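Local coordinates for protein Exo beta-1,2-glucooligosaccharide sophorohydrolase (non-reducing end) (Parabacteroides distasonis ATCC 8503, PDB 5Z06) that hydrolyses linear beta-1,2-glucan and beta-1,2-glucooligosaccharides of four or more glucose units from the non-reducing end, releasing sophorose, at residues Thr355-Lys360 against His370-Thr375; Asp391-Ser396 against His458-Trp463. All coordinates share one frame; numbering follows the deposited sequence.

From the N terminus, the chain runs through strand-rich regions before entering the helical part, where both contacts lie. Helix 344-360 ends in the first segment of contact 1; nine residues that are neither helix nor strand follow, and 370-375 then comes to lie against the helix, closing a short loop. The chain next enters helix 392-408, whose first turn opens contact 2, and 61 intervening residues, 27 of them helical, precede its closure by the loop 458-463. The contacts are thus in series, neither nested nor crossed, with centres about 20 Å apart. H370 joins them: its CE1 lies 3.2 Å from OE2 of E394, so the residue before strand 371-373 touches the first turn of helix 392-408.

Contact 1 of 2, residues Thr355-Lys360 against His370-Thr375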
loop_
_atom_site.group_PDB
_atom_site.type_symbol
_atom_site.label_atom_id
_atom_site.label_comp_id
_atom_site.label_asym_id
_atom_site.label_seq_id
_atom_site.Cartn_x
_atom_site.Cartn_y
_atom_site.Cartn_z
ATOM N N THR A 355 -6.337 -22.485 -4.351
ATOM C CA THR A 355 -7.557 -23.110 -4.817
ATOM C C THR A 355 -8.326 -23.845 -3.720
ATOM O O THR A 355 -9.553 -23.718 -3.688
ATOM C CB THR A 355 -7.339 -23.979 -6.064
ATOM O OG1 THR A 355 -6.365 -24.998 -5.829
ATOM C CG2 THR A 355 -6.918 -23.088 -7.207
ATOM N N SER A 356 -7.647 -24.532 -2.792
ATOM C CA SER A 356 -8.365 -25.184 -1.671
ATOM C C SER A 356 -9.012 -24.157 -0.790
ATOM O O SER A 356 -10.138 -24.336 -0.366
ATOM C CB SER A 356 -7.474 -26.057 -0.799
ATOM O OG SER A 356 -7.026 -27.147 -1.572
ATOM N N PHE A 357 -8.289 -23.079 -0.517
ATOM C CA PHE A 357 -8.850 -22.004 0.268
ATOM C C PHE A 357 -10.082 -21.372 -0.397
ATOM O O PHE A 357 -11.083 -21.103 0.252
ATOM C CB PHE A 357 -7.803 -20.922 0.525
ATOM C CG PHE A 357 -8.389 -19.699 1.136
ATOM C CD1 PHE A 357 -8.728 -19.699 2.485
ATOM C CD2 PHE A 357 -8.684 -18.585 0.358
ATOM C CE1 PHE A 357 -9.320 -18.586 3.063
ATOM C CE2 PHE A 357 -9.261 -17.466 0.938
ATOM C CZ PHE A 357 -9.582 -17.471 2.290
ATOM N N LEU A 358 -9.971 -21.076 -1.688
ATOM C CA LEU A 358 -11.066 -20.432 -2.405
ATOM C C LEU A 358 -12.246 -21.373 -2.521
ATOM O O LEU A 358 -13.396 -20.936 -2.430
ATOM C CB LEU A 358 -10.634 -19.927 -3.769
ATOM C CG LEU A 358 -9.691 -18.732 -3.729
ATOM C CD1 LEU A 358 -9.090 -18.544 -5.121
ATOM C CD2 LEU A 358 -10.403 -17.474 -3.270
ATOM N N GLU A 359 -11.980 -22.663 -2.660
ATOM C CA GLU A 359 -13.059 -23.640 -2.574
ATOM C C GLU A 359 -13.833 -23.509 -1.286
ATOM O O GLU A 359 -15.038 -23.543 -1.307
ATOM C CB GLU A 359 -12.541 -25.065 -2.718
ATOM C CG GLU A 359 -12.376 -25.447 -4.178
ATOM C CD GLU A 359 -11.800 -26.832 -4.379
ATOM O OE1 GLU A 359 -11.662 -27.591 -3.394
ATOM O OE2 GLU A 359 -11.496 -27.161 -5.546
ATOM N N LYS A 360 -13.131 -23.353 -0.173
ATOM C CA LYS A 360 -13.758 -23.258 1.124
ATOM C C LYS A 360 -14.286 -21.876 1.471
ATOM O O LYS A 360 -15.064 -21.761 2.384
ATOM C CB LYS A 360 -12.774 -23.676 2.195
ATOM C CG LYS A 360 -12.387 -25.146 2.104
ATOM C CD LYS A 360 -11.476 -25.560 3.254
ATOM C CE LYS A 360 -10.143 -24.809 3.239
ATOM N NZ LYS A 360 -9.104 -25.421 4.119
ATOM N N HIS A 370 -15.073 -9.050 -1.203
ATOM C CA HIS A 370 -13.882 -8.266 -1.371
ATOM C C HIS A 370 -12.811 -8.765 -0.424
ATOM O O HIS A 370 -11.671 -8.950 -0.814
ATOM C CB HIS A 370 -14.197 -6.820 -1.034
ATOM C CG HIS A 370 -13.135 -5.850 -1.422
ATOM N ND1 HIS A 370 -13.432 -4.530 -1.682
ATOM C CD2 HIS A 370 -11.797 -5.981 -1.594
ATOM C CE1 HIS A 370 -12.316 -3.890 -1.985
ATOM N NE2 HIS A 370 -11.311 -4.747 -1.954
ATOM N N PHE A 371 -13.205 -8.939 0.832
ATOM C CA PHE A 371 -12.288 -9.316 1.870
ATOM C C PHE A 371 -12.698 -10.624 2.483
ATOM O O PHE A 371 -13.885 -10.866 2.727
ATOM C CB PHE A 371 -12.241 -8.236 2.899
ATOM C CG PHE A 371 -11.830 -6.930 2.338
ATOM C CD1 PHE A 371 -10.498 -6.709 1.996
ATOM C CD2 PHE A 371 -12.758 -5.915 2.129
ATOM C CE1 PHE A 371 -10.099 -5.490 1.462
ATOM C CE2 PHE A 371 -12.364 -4.695 1.617
ATOM C CZ PHE A 371 -11.023 -4.473 1.291
ATOM N N ILE A 372 -11.704 -11.473 2.693
ATOM C CA ILE A 372 -11.884 -12.743 3.349
ATOM C C ILE A 372 -10.793 -12.887 4.404
ATOM O O ILE A 372 -9.655 -12.426 4.224
ATOM C CB ILE A 372 -11.802 -13.899 2.355
ATOM C CG1 ILE A 372 -12.616 -13.583 1.087
ATOM C CG2 ILE A 372 -12.274 -15.182 3.024
ATOM C CD1 ILE A 372 -12.484 -14.608 -0.036
ATOM N N ASP A 373 -11.147 -13.522 5.506
ATOM C CA ASP A 373 -10.176 -13.856 6.520
ATOM C C ASP A 373 -9.509 -15.121 6.006
ATOM O O ASP A 373 -10.145 -16.162 5.879
ATOM C CB ASP A 373 -10.851 -14.031 7.894
ATOM C CG ASP A 373 -9.866 -14.302 9.008
ATOM O OD1 ASP A 373 -8.874 -15.028 8.801
ATOM O OD2 ASP A 373 -10.096 -13.807 10.119
ATOM N N GLY A 374 -8.219 -15.003 5.699
ATOM C CA GLY A 374 -7.436 -16.088 5.133
ATOM C C GLY A 374 -7.327 -17.315 6.007
ATOM O O GLY A 374 -7.102 -18.392 5.513
ATOM N N THR A 375 -7.475 -17.140 7.311
ATOM C CA THR A 375 -7.416 -18.228 8.258
ATOM C C THR A 375 -8.735 -18.964 8.380
ATOM O O THR A 375 -8.746 -20.075 8.857
ATOM C CB THR A 375 -7.029 -17.718 9.665
ATOM O OG1 THR A 375 -8.035 -16.827 10.157
ATOM C CG2 THR A 375 -5.680 -16.990 9.642
#
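The ring of F357, on the last turns of helix 344-360, reaches the backbone of D373 and G374 and the CG2 branch of I372. Its CG stands anti to the backbone N (chi1 171°), which carries the ring off the helix toward the strand. The two side chains then slide past each other in opposite directions: F357 CZ meets I372 CG2 at 3.6 Å, with the methyl set obliquely to the ring. CG2 of I372, anti to its backbone N, is the branch that touches.

Carbonyl oxygens meet the same end of the ring. D373 O lies at the ring edge, near its plane, 3.8 Å from F357 CE1, while G374 O comes obliquely to 3.3 Å from CE1. G374 CA is also 3.8 Å from F357 CZ, so the ring packs on the glycine backbone there. Beyond it, D373 OD1 accepts from T375 N at 2.9 Å, nearly along its C-O axis, an Asx turn where the chain leaves strand 371-373. I372 and G374 are also tied by backbone bonds to I321 and D319.

The contact is therefore apolar at I372 but weakly polar at D373, whose carbonyl oxygen probably faces the electropositive hydrogens of the ring edge.

Contact 2 of 2, residues Asp391-Ser396 against His458-Trp463; sequences DLVETS and HKLIGW
L460 inserts its two methyl branches against L392 and V393, the first two residues of helix 392-408, and all contact between the segments is apolar. CD1 of L460 lies 4.0 Å from V393 CG2, and CD2 of L460 lies 4.1 Å from L392 CD2, so one leucine spans two neighbouring helix residues. The directions differ: L392 crosses L460 at about a right angle, whereas V393 and L460 run past each other in opposite senses. With CG1 anti to the backbone N (chi1 174°), CG2 of V393 lies beside that N and is the methyl turned to L460, where it sits against CG and both methyls. Only 109 Å² is buried in all. T469 of helix 467-475 touches L392, V393 and L460 alike, covering the same cluster.

Hydrogen bonds act within the helix start. D391 is the N-cap: its OD1 accepts from E394 N at 3.0 Å, almost straight at 172°, although the donor sits 53° above the carboxylate plane. The second bond to OD1, from V393 N, is weak, with an angle of 125°. One carboxylate oxygen thus serves two amides of the first turn and caps the backbone that carries V393.

Bonds to other parts of the chain anchor L460. It pairs through its backbone with L444, and its carbonyl oxygen is bonded to Y470 OH.

A glycerol, probably from the crystallisation liquor, lies beside V393 and is hydrogen-bonded to E394 OE2, which may mark a pocket beside the helix start. Taken together, this is an N-capped helix start packed on an apolar residue of a connecting loop, consistent with the (alpha/alpha)6 barrel of the six-hairpin glycosidase clan, to whose glycoamylase-like family 458-463 belongs.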
loop_
_atom_site.group_PDB
_atom_site.type_symbol
_atom_site.label_atom_id
_atom_site.label_comp_id
_atom_site.label_asym_id
_atom_site.label_seq_id
_atom_site.Cartn_x
_atom_site.Cartn_y
_atom_site.Cartn_z
ATOM N N ASP A 391 -18.743 -9.192 -3.783
ATOM C CA ASP A 391 -18.257 -8.043 -4.530
ATOM C C ASP A 391 -17.892 -8.555 -5.905
ATOM O O ASP A 391 -16.860 -9.237 -6.105
ATOM C CB ASP A 391 -17.055 -7.433 -3.855
ATOM C CG ASP A 391 -16.588 -6.180 -4.541
ATOM O OD1 ASP A 391 -16.560 -6.145 -5.796
ATOM O OD2 ASP A 391 -16.224 -5.234 -3.806
ATOM N N LEU A 392 -18.749 -8.246 -6.864
ATOM C CA LEU A 392 -18.631 -8.839 -8.174
ATOM C C LEU A 392 -17.394 -8.325 -8.899
ATOM O O LEU A 392 -16.848 -9.021 -9.747
ATOM C CB LEU A 392 -19.891 -8.566 -9.000
ATOM C CG LEU A 392 -20.026 -9.436 -10.254
ATOM C CD1 LEU A 392 -20.347 -10.859 -9.851
ATOM C CD2 LEU A 392 -21.083 -8.892 -11.193
ATOM N N VAL A 393 -16.973 -7.106 -8.592
ATOM C CA VAL A 393 -15.854 -6.522 -9.304
ATOM C C VAL A 393 -14.586 -7.219 -8.822
ATOM O O VAL A 393 -13.745 -7.589 -9.631
ATOM C CB VAL A 393 -15.763 -5.010 -9.104
ATOM C CG1 VAL A 393 -14.491 -4.471 -9.735
ATOM C CG2 VAL A 393 -16.998 -4.315 -9.683
ATOM N N GLU A 394 -14.495 -7.403 -7.507
ATOM C CA GLU A 394 -13.373 -8.075 -6.865
ATOM C C GLU A 394 -13.339 -9.527 -7.321
ATOM O O GLU A 394 -12.274 -10.058 -7.661
ATOM C CB GLU A 394 -13.488 -7.976 -5.336
ATOM C CG GLU A 394 -13.442 -6.544 -4.796
ATOM C CD GLU A 394 -12.117 -5.854 -5.016
ATOM O OE1 GLU A 394 -11.105 -6.559 -5.162
ATOM O OE2 GLU A 394 -12.089 -4.608 -5.063
ATOM N N THR A 395 -14.522 -10.134 -7.372
ATOM C CA THR A 395 -14.691 -11.469 -7.928
ATOM C C THR A 395 -14.169 -11.533 -9.335
ATOM O O THR A 395 -13.412 -12.433 -9.660
ATOM C CB THR A 395 -16.170 -11.927 -7.898
ATOM O OG1 THR A 395 -16.569 -12.047 -6.541
ATOM C CG2 THR A 395 -16.365 -13.289 -8.560
ATOM N N SER A 396 -14.536 -10.570 -10.167
ATOM C CA SER A 396 -14.003 -10.537 -11.536
ATOM C C SER A 396 -12.482 -10.404 -11.591
ATOM O O SER A 396 -11.847 -11.047 -12.430
ATOM C CB SER A 396 -14.632 -9.435 -12.361
ATOM O OG SER A 396 -14.174 -8.157 -12.009
ATOM N N HIS A 458 -25.010 -0.463 -6.223
ATOM C CA HIS A 458 -24.084 0.265 -7.055
ATOM C C HIS A 458 -24.069 -0.445 -8.400
ATOM O O HIS A 458 -23.623 -1.599 -8.496
ATOM C CB HIS A 458 -22.721 0.245 -6.387
ATOM C CG HIS A 458 -21.735 1.193 -6.974
ATOM N ND1 HIS A 458 -20.644 1.646 -6.267
ATOM C CD2 HIS A 458 -21.664 1.775 -8.192
ATOM C CE1 HIS A 458 -19.949 2.476 -7.023
ATOM N NE2 HIS A 458 -20.550 2.577 -8.195
ATOM N N LYS A 459 -24.575 0.226 -9.435
ATOM C CA LYS A 459 -24.561 -0.326 -10.786
ATOM C C LYS A 459 -23.154 -0.288 -11.323
ATOM O O LYS A 459 -22.411 0.638 -11.007
ATOM C CB LYS A 459 -25.454 0.464 -11.711
ATOM C CG LYS A 459 -26.940 0.277 -11.438
ATOM C CD LYS A 459 -27.725 1.467 -11.998
ATOM C CE LYS A 459 -29.212 1.168 -12.166
ATOM N NZ LYS A 459 -29.952 1.254 -10.878
ATOM N N LEU A 460 -22.789 -1.286 -12.126
ATOM C CA LEU A 460 -21.492 -1.292 -12.773
ATOM C C LEU A 460 -21.607 -0.536 -14.067
ATOM O O LEU A 460 -22.249 -1.000 -15.009
ATOM C CB LEU A 460 -20.983 -2.721 -13.019
ATOM C CG LEU A 460 -20.258 -3.429 -11.890
ATOM C CD1 LEU A 460 -20.626 -2.926 -10.512
ATOM C CD2 LEU A 460 -20.407 -4.931 -11.959
ATOM N N ILE A 461 -20.991 0.642 -14.098
ATOM C CA ILE A 461 -21.099 1.543 -15.230
ATOM C C ILE A 461 -19.730 2.057 -15.576
ATOM O O ILE A 461 -19.083 2.707 -14.742
ATOM C CB ILE A 461 -22.025 2.730 -14.885
ATOM C CG1 ILE A 461 -23.420 2.202 -14.483
ATOM C CG2 ILE A 461 -22.105 3.717 -16.057
ATOM C CD1 ILE A 461 -24.331 3.263 -13.911
ATOM N N GLY A 462 -19.291 1.754 -16.795
ATOM C CA GLY A 462 -18.030 2.261 -17.347
ATOM C C GLY A 462 -18.232 3.640 -17.960
ATOM O O GLY A 462 -19.363 4.068 -18.105
ATOM N N TRP A 463 -17.182 4.362 -18.327
ATOM C CA TRP A 463 -15.790 3.980 -18.122
ATOM C C TRP A 463 -15.402 4.045 -16.655
ATOM O O TRP A 463 -15.530 5.081 -15.997
ATOM C CB TRP A 463 -14.872 4.904 -18.880
ATOM C CG TRP A 463 -13.419 4.677 -18.601
ATOM C CD1 TRP A 463 -12.564 5.491 -17.888
ATOM C CD2 TRP A 463 -12.651 3.548 -18.996
ATOM N NE1 TRP A 463 -11.310 4.945 -17.849
ATOM C CE2 TRP A 463 -11.328 3.750 -18.517
ATOM C CE3 TRP A 463 -12.938 2.398 -19.725
ATOM C CZ2 TRP A 463 -10.304 2.843 -18.758
ATOM C CZ3 TRP A 463 -11.907 1.488 -19.967
ATOM C CH2 TRP A 463 -10.615 1.718 -19.489
#